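Local coordinates for protein PHOX (Pseudomonas fluorescens, PDB 4A9V) that hydrolyses phosphate monoesters as a PhoX-type alkaline phosphatase, a beta-propeller enzyme whose phosphotransfer chemistry rests on a complex iron-calcium cofactor, at residues N45-D50 with A57-V62; P148-G153 with I318-T323; Q510-D515 with G519-F524. One frame throughout, in Å; residues are numbered along the deposited sequence.

Contact 1. Residues N45-D50 with A57-V62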
loop_
_atom_site.group_PDB
_atom_site.type_symbol
_atom_site.label_atom_id
_atom_site.label_comp_id
_atom_site.label_asym_id
_atom_site.label_seq_id
_atom_site.Cartn_x
_atom_site.Cartn_y
_atom_site.Cartn_z
ATOM N N ASN A 45 -26.986 -10.973 -10.876
ATOM C CA ASN A 45 -27.271 -10.691 -12.280
ATOM C C ASN A 45 -26.409 -9.579 -12.855
ATOM O O ASN A 45 -26.728 -9.020 -13.901
ATOM C CB ASN A 45 -28.748 -10.341 -12.478
ATOM C CG ASN A 45 -29.662 -11.514 -12.199
ATOM O OD1 ASN A 45 -29.281 -12.669 -12.402
ATOM N ND2 ASN A 45 -30.821 -11.234 -11.610
ATOM N N GLY A 46 -25.259 -9.338 -12.240
ATOM C CA GLY A 46 -24.393 -8.265 -12.695
ATOM C C GLY A 46 -23.726 -8.593 -14.016
ATOM O O GLY A 46 -23.687 -9.742 -14.437
ATOM N N PRO A 47 -23.139 -7.580 -14.652
ATOM C CA PRO A 47 -22.587 -7.741 -15.988
ATOM C C PRO A 47 -21.321 -8.600 -15.975
ATOM O O PRO A 47 -20.375 -8.314 -15.241
ATOM C CB PRO A 47 -22.283 -6.301 -16.420
ATOM C CG PRO A 47 -22.126 -5.547 -15.134
ATOM C CD PRO A 47 -23.104 -6.183 -14.194
ATOM N N ALA A 48 -21.284 -9.602 -16.844
ATOM C CA ALA A 48 -20.116 -10.461 -16.963
ATOM C C ALA A 48 -18.920 -9.650 -17.441
ATOM O O ALA A 48 -19.058 -8.746 -18.268
ATOM C CB ALA A 48 -20.398 -11.603 -17.928
ATOM N N PHE A 49 -17.735 -10.064 -17.000
ATOM C CA PHE A 49 -16.498 -9.551 -17.561
ATOM C C PHE A 49 -16.468 -9.774 -19.067
ATOM O O PHE A 49 -16.801 -10.853 -19.554
ATOM C CB PHE A 49 -15.296 -10.226 -16.904
ATOM C CG PHE A 49 -13.972 -9.793 -17.476
ATOM C CD1 PHE A 49 -13.518 -8.499 -17.305
ATOM C CD2 PHE A 49 -13.192 -10.679 -18.199
ATOM C CE1 PHE A 49 -12.302 -8.101 -17.823
ATOM C CE2 PHE A 49 -11.956 -10.296 -18.691
ATOM C CZ PHE A 49 -11.512 -9.002 -18.505
ATOM N N ASP A 50 -16.044 -8.745 -19.788
ATOM C CA ASP A 50 -15.956 -8.787 -21.241
ATOM C C ASP A 50 -14.484 -8.693 -21.646
ATOM O O ASP A 50 -13.881 -7.623 -21.585
ATOM C CB ASP A 50 -16.755 -7.623 -21.829
ATOM C CG ASP A 50 -16.780 -7.633 -23.341
ATOM O OD1 ASP A 50 -16.018 -8.420 -23.941
ATOM O OD2 ASP A 50 -17.507 -6.799 -23.919
ATOM N N ALA A 57 -18.235 1.796 -18.608
ATOM C CA ALA A 57 -17.905 2.409 -17.328
ATOM C C ALA A 57 -18.907 2.016 -16.255
ATOM O O ALA A 57 -18.522 1.679 -15.136
ATOM C CB ALA A 57 -17.850 3.919 -17.463
ATOM N N ALA A 58 -20.192 2.057 -16.592
ATOM C CA ALA A 58 -21.224 1.713 -15.623
ATOM C C ALA A 58 -21.082 0.273 -15.137
ATOM O O ALA A 58 -21.278 -0.012 -13.960
ATOM C CB ALA A 58 -22.605 1.938 -16.219
ATOM N N ALA A 59 -20.722 -0.633 -16.040
ATOM C CA ALA A 59 -20.452 -2.007 -15.640
ATOM C C ALA A 59 -19.247 -2.092 -14.712
ATOM O O ALA A 59 -19.273 -2.804 -13.719
ATOM C CB ALA A 59 -20.246 -2.892 -16.858
ATOM N N GLN A 60 -18.186 -1.355 -15.024
ATOM C CA GLN A 60 -16.982 -1.427 -14.213
ATOM C C GLN A 60 -17.233 -0.891 -12.800
ATOM O O GLN A 60 -16.627 -1.375 -11.843
ATOM C CB GLN A 60 -15.825 -0.681 -14.881
ATOM C CG GLN A 60 -14.517 -0.735 -14.099
ATOM C CD GLN A 60 -13.955 -2.136 -13.958
ATOM O OE1 GLN A 60 -13.374 -2.690 -14.886
ATOM N NE2 GLN A 60 -14.125 -2.716 -12.784
ATOM N N GLU A 61 -18.203 0.016 -12.662
ATOM C CA GLU A 61 -18.582 0.533 -11.347
ATOM C C GLU A 61 -19.255 -0.505 -10.457
ATOM O O GLU A 61 -19.376 -0.278 -9.254
ATOM C CB GLU A 61 -19.476 1.772 -11.487
ATOM C CG GLU A 61 -18.712 2.975 -12.030
ATOM C CD GLU A 61 -19.576 4.180 -12.370
ATOM O OE1 GLU A 61 -20.815 4.056 -12.455
ATOM O OE2 GLU A 61 -18.999 5.220 -12.752
ATOM N N VAL A 62 -19.659 -1.642 -11.029
ATOM C CA VAL A 62 -20.263 -2.733 -10.260
ATOM C C VAL A 62 -19.496 -4.049 -10.437
ATOM O O VAL A 62 -20.005 -5.125 -10.127
ATOM C CB VAL A 62 -21.763 -2.938 -10.601
ATOM C CG1 VAL A 62 -22.569 -1.724 -10.165
ATOM C CG2 VAL A 62 -21.970 -3.232 -12.078
#
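Pro-47 meets Ala-59 and Val-62 through carbon atoms alone, and this apolar touch is the whole of the direct meeting between residues 45-50 and 57-62. The ring carbon CG of Pro-47 lies 3.7 Å from the methyl CB of Ala-59, with CB of the same ring a little further off. Its CG and CD also both rest on one methyl of Val-62, and Pro-47 CD stands 3.8 Å from Val-62 CG2. The ring and the valine side chain cross at about a right angle, and CG2 is the branch that meets the ring. That branch is put there by a chi1 of -66°, which sets CG2 between the backbone N and the carbonyl carbon. Some 101 Å² is buried over the two sides together, a small patch at the protein surface.

The hydrogen bonds nearby do not run between the two segments. Within 57-62 the backbone bond from Val-62 N to Ala-59 O, 3.0 Å long, links the two residues that the proline touches. Just beyond, Gln-63 NE2 is hydrogen-bonded to Pro-47 O, adding a polar tie beside the apolar one, and Val-62 shares a backbone hydrogen bond with Leu-42.

Ala-57 and Gln-60 touch helix 107-115, and Glu-61 forms a salt bridge with Arg-111 of that helix. The contact is plain packing away from the metal site: a proline in the loop after strand 30-37 lies against the short helix 57-60 and Val-62, a loop-to-helix contact at the surface of the PhoX beta-propeller.

Contact 2. Residues P148-G153 with I318-T323. With EDO (1,2-ethanediol), chain P; EDO (1,2-ethanediol), chain H.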
loop_
_atom_site.group_PDB
_atom_site.type_symbol
_atom_site.label_atom_id
_atom_site.label_comp_id
_atom_site.label_asym_id
_atom_site.label_seq_id
_atom_site.Cartn_x
_atom_site.Cartn_y
_atom_site.Cartn_z
ATOM N N PRO A 148 -19.153 9.395 -3.880
ATOM C CA PRO A 148 -19.240 10.534 -2.971
ATOM C C PRO A 148 -18.672 10.221 -1.588
ATOM O O PRO A 148 -19.180 9.343 -0.897
ATOM C CB PRO A 148 -20.743 10.819 -2.909
ATOM C CG PRO A 148 -21.397 9.523 -3.244
ATOM C CD PRO A 148 -20.474 8.843 -4.216
ATOM N N LEU A 149 -17.634 10.955 -1.195
ATOM C CA LEU A 149 -16.961 10.764 0.088
ATOM C C LEU A 149 -17.011 12.047 0.912
ATOM O O LEU A 149 -17.276 13.127 0.396
ATOM C CB LEU A 149 -15.491 10.367 -0.123
ATOM C CG LEU A 149 -15.149 8.887 -0.258
ATOM C CD1 LEU A 149 -15.949 8.141 -1.305
ATOM C CD2 LEU A 149 -13.665 8.688 -0.507
ATOM N N ARG A 150 -16.722 11.896 2.199
ATOM C CA ARG A 150 -16.687 13.010 3.139
ATOM C C ARG A 150 -15.242 13.309 3.507
ATOM O O ARG A 150 -14.406 12.406 3.547
ATOM C CB ARG A 150 -17.470 12.647 4.412
ATOM C CG ARG A 150 -17.204 13.566 5.598
ATOM C CD ARG A 150 -18.098 13.228 6.784
ATOM N NE ARG A 150 -17.644 13.860 8.022
ATOM C CZ ARG A 150 -17.262 13.190 9.107
ATOM N NH1 ARG A 150 -17.276 11.863 9.110
ATOM N NH2 ARG A 150 -17.014 13.842 10.237
ATOM N N ILE A 151 -14.972 14.559 3.863
ATOM C CA ILE A 151 -13.679 14.960 4.417
ATOM C C ILE A 151 -13.864 15.365 5.874
ATOM O O ILE A 151 -14.787 16.119 6.183
ATOM C CB ILE A 151 -13.087 16.167 3.665
ATOM C CG1 ILE A 151 -13.071 15.921 2.156
ATOM C CG2 ILE A 151 -11.685 16.467 4.165
ATOM C CD1 ILE A 151 -12.665 17.140 1.355
ATOM N N SER A 152 -13.045 14.815 6.765
ATOM C CA SER A 152 -13.117 15.165 8.175
ATOM C C SER A 152 -11.733 15.499 8.719
ATOM O O SER A 152 -10.727 15.406 8.009
ATOM C CB SER A 152 -13.759 14.033 8.983
ATOM O OG SER A 152 -14.243 14.511 10.230
ATOM N N GLY A 153 -11.683 15.911 9.981
ATOM C CA GLY A 153 -10.423 16.268 10.627
ATOM C C GLY A 153 -10.106 17.740 10.414
ATOM O O GLY A 153 -10.915 18.492 9.866
ATOM N N ILE A 318 -12.244 8.928 16.202
ATOM C CA ILE A 318 -10.962 8.750 16.868
ATOM C C ILE A 318 -9.798 9.241 15.991
ATOM O O ILE A 318 -8.837 9.818 16.496
ATOM C CB ILE A 318 -10.750 7.293 17.341
ATOM C CG1 ILE A 318 -9.565 7.204 18.301
ATOM C CG2 ILE A 318 -10.598 6.326 16.175
ATOM C CD1 ILE A 318 -9.388 5.836 18.924
ATOM N N LEU A 319 -9.900 9.056 14.678
ATOM C CA LEU A 319 -8.820 9.456 13.781
ATOM C C LEU A 319 -8.902 10.916 13.343
ATOM O O LEU A 319 -8.103 11.348 12.515
ATOM C CB LEU A 319 -8.772 8.543 12.558
ATOM C CG LEU A 319 -8.507 7.059 12.847
ATOM C CD1 LEU A 319 -8.435 6.277 11.542
ATOM C CD2 LEU A 319 -7.246 6.866 13.678
ATOM N N ASP A 320 -9.795 11.694 13.964
ATOM C CA ASP A 320 -9.884 13.127 13.696
ATOM C C ASP A 320 -9.091 13.989 14.675
ATOM O O ASP A 320 -8.972 15.198 14.462
ATOM C CB ASP A 320 -11.339 13.601 13.691
ATOM C CG ASP A 320 -12.092 13.194 12.436
ATOM O OD1 ASP A 320 -11.466 12.817 11.419
ATOM O OD2 ASP A 320 -13.330 13.340 12.455
ATOM N N HIS A 321 -8.592 13.392 15.754
ATOM C CA HIS A 321 -7.951 14.158 16.820
ATOM C C HIS A 321 -6.738 13.411 17.268
ATOM O O HIS A 321 -6.800 12.209 17.516
ATOM C CB HIS A 321 -8.906 14.340 18.001
ATOM C CG HIS A 321 -10.241 14.918 17.620
ATOM N ND1 HIS A 321 -10.406 16.222 17.333
ATOM C CD2 HIS A 321 -11.460 14.299 17.371
ATOM C CE1 HIS A 321 -11.681 16.436 16.962
ATOM N NE2 HIS A 321 -12.321 15.256 16.968
ATOM N N GLY A 322 -5.629 14.128 17.404
ATOM C CA GLY A 322 -4.373 13.530 17.823
ATOM C C GLY A 322 -3.201 14.302 17.269
ATOM O O GLY A 322 -3.273 15.517 17.113
ATOM N N THR A 323 -2.068 13.620 17.182
ATOM C CA THR A 323 -0.814 14.250 16.814
ATOM C C THR A 323 -0.128 13.431 15.729
ATOM O O THR A 323 0.021 12.217 15.865
ATOM C CB THR A 323 0.131 14.362 18.020
ATOM O OG1 THR A 323 -0.575 14.923 19.134
ATOM C CG2 THR A 323 1.321 15.237 17.684
HETATM C C1 EDO P . -13.958 17.137 11.339
HETATM O O1 EDO P . -13.941 18.599 11.052
HETATM C C2 EDO P . -12.862 16.813 12.356
HETATM O O2 EDO P . -13.213 17.296 13.661
HETATM C C1 EDO H . -5.523 16.851 15.237
HETATM O O1 EDO H . -5.931 16.949 16.617
HETATM C C2 EDO H . -4.461 17.906 14.943
HETATM O O2 EDO H . -4.001 17.820 13.586
#
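Ser-152 and Asp-320 meet between the end of strand 148-152 and the 3-10 segment 318-320. The serine hydroxyl gives its hydrogen to the carboxylate, with Ser-152 OG 2.7 Å from Asp-320 OD2, and it comes from above, 38° out of the carboxylate plane. With chi1 at -160°, Ser-152 OG swings away from its own backbone N and out toward the acid. The other oxygen of Asp-320, OD1, is engaged in a salt bridge with Arg-264 of the neighbouring strand 262-264.

Ser-152 and Arg-150 were each modelled in two conformers, and the account holds for one of them. In it the Arg-150 guanidinium appears to carry Ser-152 CB over one face, 3.5 Å above the plane and displaced toward the rim. Arg-150 NH2 stays 4.3 Å from Asp-320 OD2, and the oxygen sits well out of the guanidinium plane; this is charge attraction without a hydrogen bond, which may still favour the ionised acid. Replacing Asp-320 by an alanine would probably leave the Ser-152 hydroxyl without its acceptor and cost Arg-264 this salt-bridge partner, letting the serine turn.

The backbones come closest at Gly-153 and Asp-320, their CA atoms 4.4 Å apart. Further along, a 1,2-ethanediol molecule, probably from the crystallisation liquor, takes a hydrogen bond from Gly-322 N to its O1 at 2.9 Å and returns one to Gly-322 O.

The Ser-152 to Asp-320 bond, with the Arg-264 salt bridge, links the mixed sheet holding strands 148-152 and 262-264 to the antiparallel sheet of strand 322-329 in this PhoX beta-propeller fold.

Contact 3. Residues Q510-D515 with G519-F524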
loop_
_atom_site.group_PDB
_atom_site.type_symbol
_atom_site.label_atom_id
_atom_site.label_comp_id
_atom_site.label_asym_id
_atom_site.label_seq_id
_atom_site.Cartn_x
_atom_site.Cartn_y
_atom_site.Cartn_z
ATOM N N GLN A 510 7.758 -12.132 -6.183
ATOM C CA GLN A 510 7.737 -13.272 -5.294
ATOM C C GLN A 510 7.336 -12.889 -3.884
ATOM O O GLN A 510 7.178 -11.704 -3.556
ATOM C CB GLN A 510 9.104 -13.917 -5.303
ATOM C CG GLN A 510 10.209 -12.991 -4.856
ATOM C CD GLN A 510 11.585 -13.544 -5.172
ATOM O OE1 GLN A 510 12.254 -14.121 -4.303
ATOM N NE2 GLN A 510 12.027 -13.346 -6.409
ATOM N N MET A 511 7.088 -13.911 -3.080
ATOM C CA MET A 511 6.825 -13.738 -1.669
ATOM C C MET A 511 7.764 -14.639 -0.895
ATOM O O MET A 511 7.966 -15.802 -1.255
ATOM C CB MET A 511 5.359 -14.060 -1.342
ATOM C CG MET A 511 4.991 -13.859 0.126
ATOM S SD MET A 511 3.215 -13.744 0.428
ATOM C CE MET A 511 2.698 -15.396 -0.013
ATOM N N LEU A 512 8.322 -14.092 0.178
ATOM C CA LEU A 512 9.238 -14.805 1.048
ATOM C C LEU A 512 8.716 -14.765 2.479
ATOM O O LEU A 512 7.770 -14.041 2.792
ATOM C CB LEU A 512 10.646 -14.188 0.975
ATOM C CG LEU A 512 11.201 -14.011 -0.448
ATOM C CD1 LEU A 512 11.038 -12.584 -0.951
ATOM C CD2 LEU A 512 12.660 -14.451 -0.539
ATOM N N CYS A 513 9.298 -15.601 3.323
ATOM C CA CYS A 513 8.924 -15.668 4.718
ATOM C C CYS A 513 10.181 -15.599 5.565
ATOM O O CYS A 513 11.181 -16.242 5.255
ATOM C CB CYS A 513 8.177 -16.973 4.993
ATOM S SG CYS A 513 7.304 -17.009 6.575
ATOM N N ALA A 514 10.114 -14.831 6.646
ATOM C CA ALA A 514 11.274 -14.561 7.482
ATOM C C ALA A 514 10.977 -14.836 8.951
ATOM O O ALA A 514 9.851 -14.632 9.429
ATOM C CB ALA A 514 11.730 -13.123 7.304
ATOM N N ASP A 515 12.029 -15.216 9.668
ATOM C CA ASP A 515 12.018 -15.367 11.119
ATOM C C ASP A 515 12.638 -14.116 11.746
ATOM O O ASP A 515 13.827 -13.859 11.566
ATOM C CB ASP A 515 12.842 -16.608 11.484
ATOM C CG ASP A 515 12.809 -16.929 12.958
ATOM O OD1 ASP A 515 12.838 -15.992 13.774
ATOM O OD2 ASP A 515 12.776 -18.127 13.302
ATOM N N GLY A 519 16.651 -13.896 11.593
ATOM C CA GLY A 519 16.966 -13.245 10.339
ATOM C C GLY A 519 16.825 -14.124 9.112
ATOM O O GLY A 519 16.983 -13.636 7.998
ATOM N N GLU A 520 16.538 -15.412 9.303
ATOM C CA GLU A 520 16.467 -16.330 8.174
ATOM C C GLU A 520 15.302 -15.969 7.254
ATOM O O GLU A 520 14.189 -15.703 7.723
ATOM C CB GLU A 520 16.328 -17.776 8.656
ATOM C CG GLU A 520 16.390 -18.780 7.517
ATOM C CD GLU A 520 16.312 -20.230 7.958
ATOM O OE1 GLU A 520 16.146 -20.504 9.169
ATOM O OE2 GLU A 520 16.337 -21.100 7.061
ATOM N N ILE A 521 15.540 -16.056 5.947
ATOM C CA ILE A 521 14.540 -15.775 4.920
ATOM C C ILE A 521 14.484 -16.939 3.933
ATOM O O ILE A 521 15.527 -17.392 3.450
ATOM C CB ILE A 521 14.886 -14.476 4.156
ATOM C CG1 ILE A 521 14.903 -13.289 5.123
ATOM C CG2 ILE A 521 13.890 -14.240 3.036
ATOM C CD1 ILE A 521 15.566 -12.042 4.571
ATOM N N ARG A 522 13.276 -17.426 3.652
ATOM C CA ARG A 522 13.052 -18.472 2.653
ATOM C C ARG A 522 12.039 -18.005 1.614
ATOM O O ARG A 522 11.022 -17.401 1.952
ATOM C CB ARG A 522 12.553 -19.756 3.321
ATOM C CG ARG A 522 13.547 -20.360 4.293
ATOM C CD ARG A 522 13.062 -21.681 4.855
ATOM N NE ARG A 522 13.978 -22.126 5.889
ATOM C CZ ARG A 522 13.901 -23.285 6.520
ATOM N NH1 ARG A 522 12.940 -24.140 6.228
ATOM N NH2 ARG A 522 14.763 -23.553 7.485
ATOM N N ARG A 523 12.290 -18.312 0.347
ATOM C CA ARG A 523 11.344 -17.997 -0.718
ATOM C C ARG A 523 10.172 -18.965 -0.681
ATOM O O ARG A 523 10.367 -20.184 -0.607
ATOM C CB ARG A 523 12.029 -18.046 -2.087
ATOM C CG ARG A 523 11.171 -17.478 -3.202
ATOM C CD ARG A 523 11.854 -17.544 -4.560
ATOM N NE ARG A 523 13.061 -16.725 -4.616
ATOM C CZ ARG A 523 14.304 -17.199 -4.615
ATOM N NH1 ARG A 523 14.544 -18.503 -4.548
ATOM N NH2 ARG A 523 15.324 -16.366 -4.756
ATOM N N PHE A 524 8.959 -18.416 -0.722
ATOM C CA PHE A 524 7.731 -19.194 -0.557
ATOM C C PHE A 524 6.922 -19.309 -1.853
ATOM O O PHE A 524 6.358 -20.368 -2.121
ATOM C CB PHE A 524 6.870 -18.576 0.553
ATOM C CG PHE A 524 5.539 -19.247 0.736
ATOM C CD1 PHE A 524 5.425 -20.410 1.473
ATOM C CD2 PHE A 524 4.390 -18.690 0.202
ATOM C CE1 PHE A 524 4.198 -21.034 1.618
ATOM C CE2 PHE A 524 3.158 -19.292 0.375
ATOM C CZ PHE A 524 3.058 -20.455 1.106
#
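Met-511 brings its terminal methyl against Phe-524, with Met-511 CE 3.7 Å from Phe-524 CD2. The two side chains run side by side in the same direction, the methionine bending at chi3 (66°) to bring CE to the ring. Phe-524 N is hydrogen-bonded to Met-511 O.

Leu-512, Ala-514 and Ile-521 pack on one face of the hairpin: Leu-512 CD2 is 3.8 Å from Ile-521 CG2, while the other isoleucine branch, CG1, meets Ala-514 CB. Cys-513 and Arg-522 form the hydrogen-bonded antiparallel pair, tied both ways, with Cys-513 N to Arg-522 O at 2.8 Å. Nearer the turn, Asp-515 N bonds to Glu-520 O and Gly-519 N to Asp-515 O. Here too Arg-522 holds Glu-520 side-on in a salt bridge, with NE and NH2 both on OE2 from one face; Arg-522 NE to Glu-520 OE2 measures 2.8 Å.

At the open end Arg-523 NE donates to Gln-510 OE1 over 2.7 Å. The oxygen lies close to the guanidinium plane, but the amide is turned 69° against it and receives the donor from above its carbonyl plane.

The buried guanidinium of Arg-523 is thus met by neutral oxygens: Gln-510 OE1 at NE, and the carbonyls of Gln-472, Ile-16 and Met-474 at its ends. These carbonyl dipoles probably stabilise the buried charge and restrict its rotation, and the bonds join Ile-16, Gln-472 and Met-474 to this edge strand.

Overall arrangement
The three contacts follow one another along the chain and occupy separate parts of the propeller. Contacts 1 and 2 have centres 32 Å apart yet approach to about 9 Å at their nearest atoms; contact 3 is more remote, its centre 38 Å from that of contact 1 and 37 Å from that of contact 2, which lies on the opposite side of the chain's centre. Contacts 1 and 2 stand away from the iron-calcium site. Contact 3 comes nearer: the side chain of Gln-510 is about 10 Å from those of Asp-494 and Glu-532, which bind metal, and about 13 Å from a bound calcium ion, without touching the site.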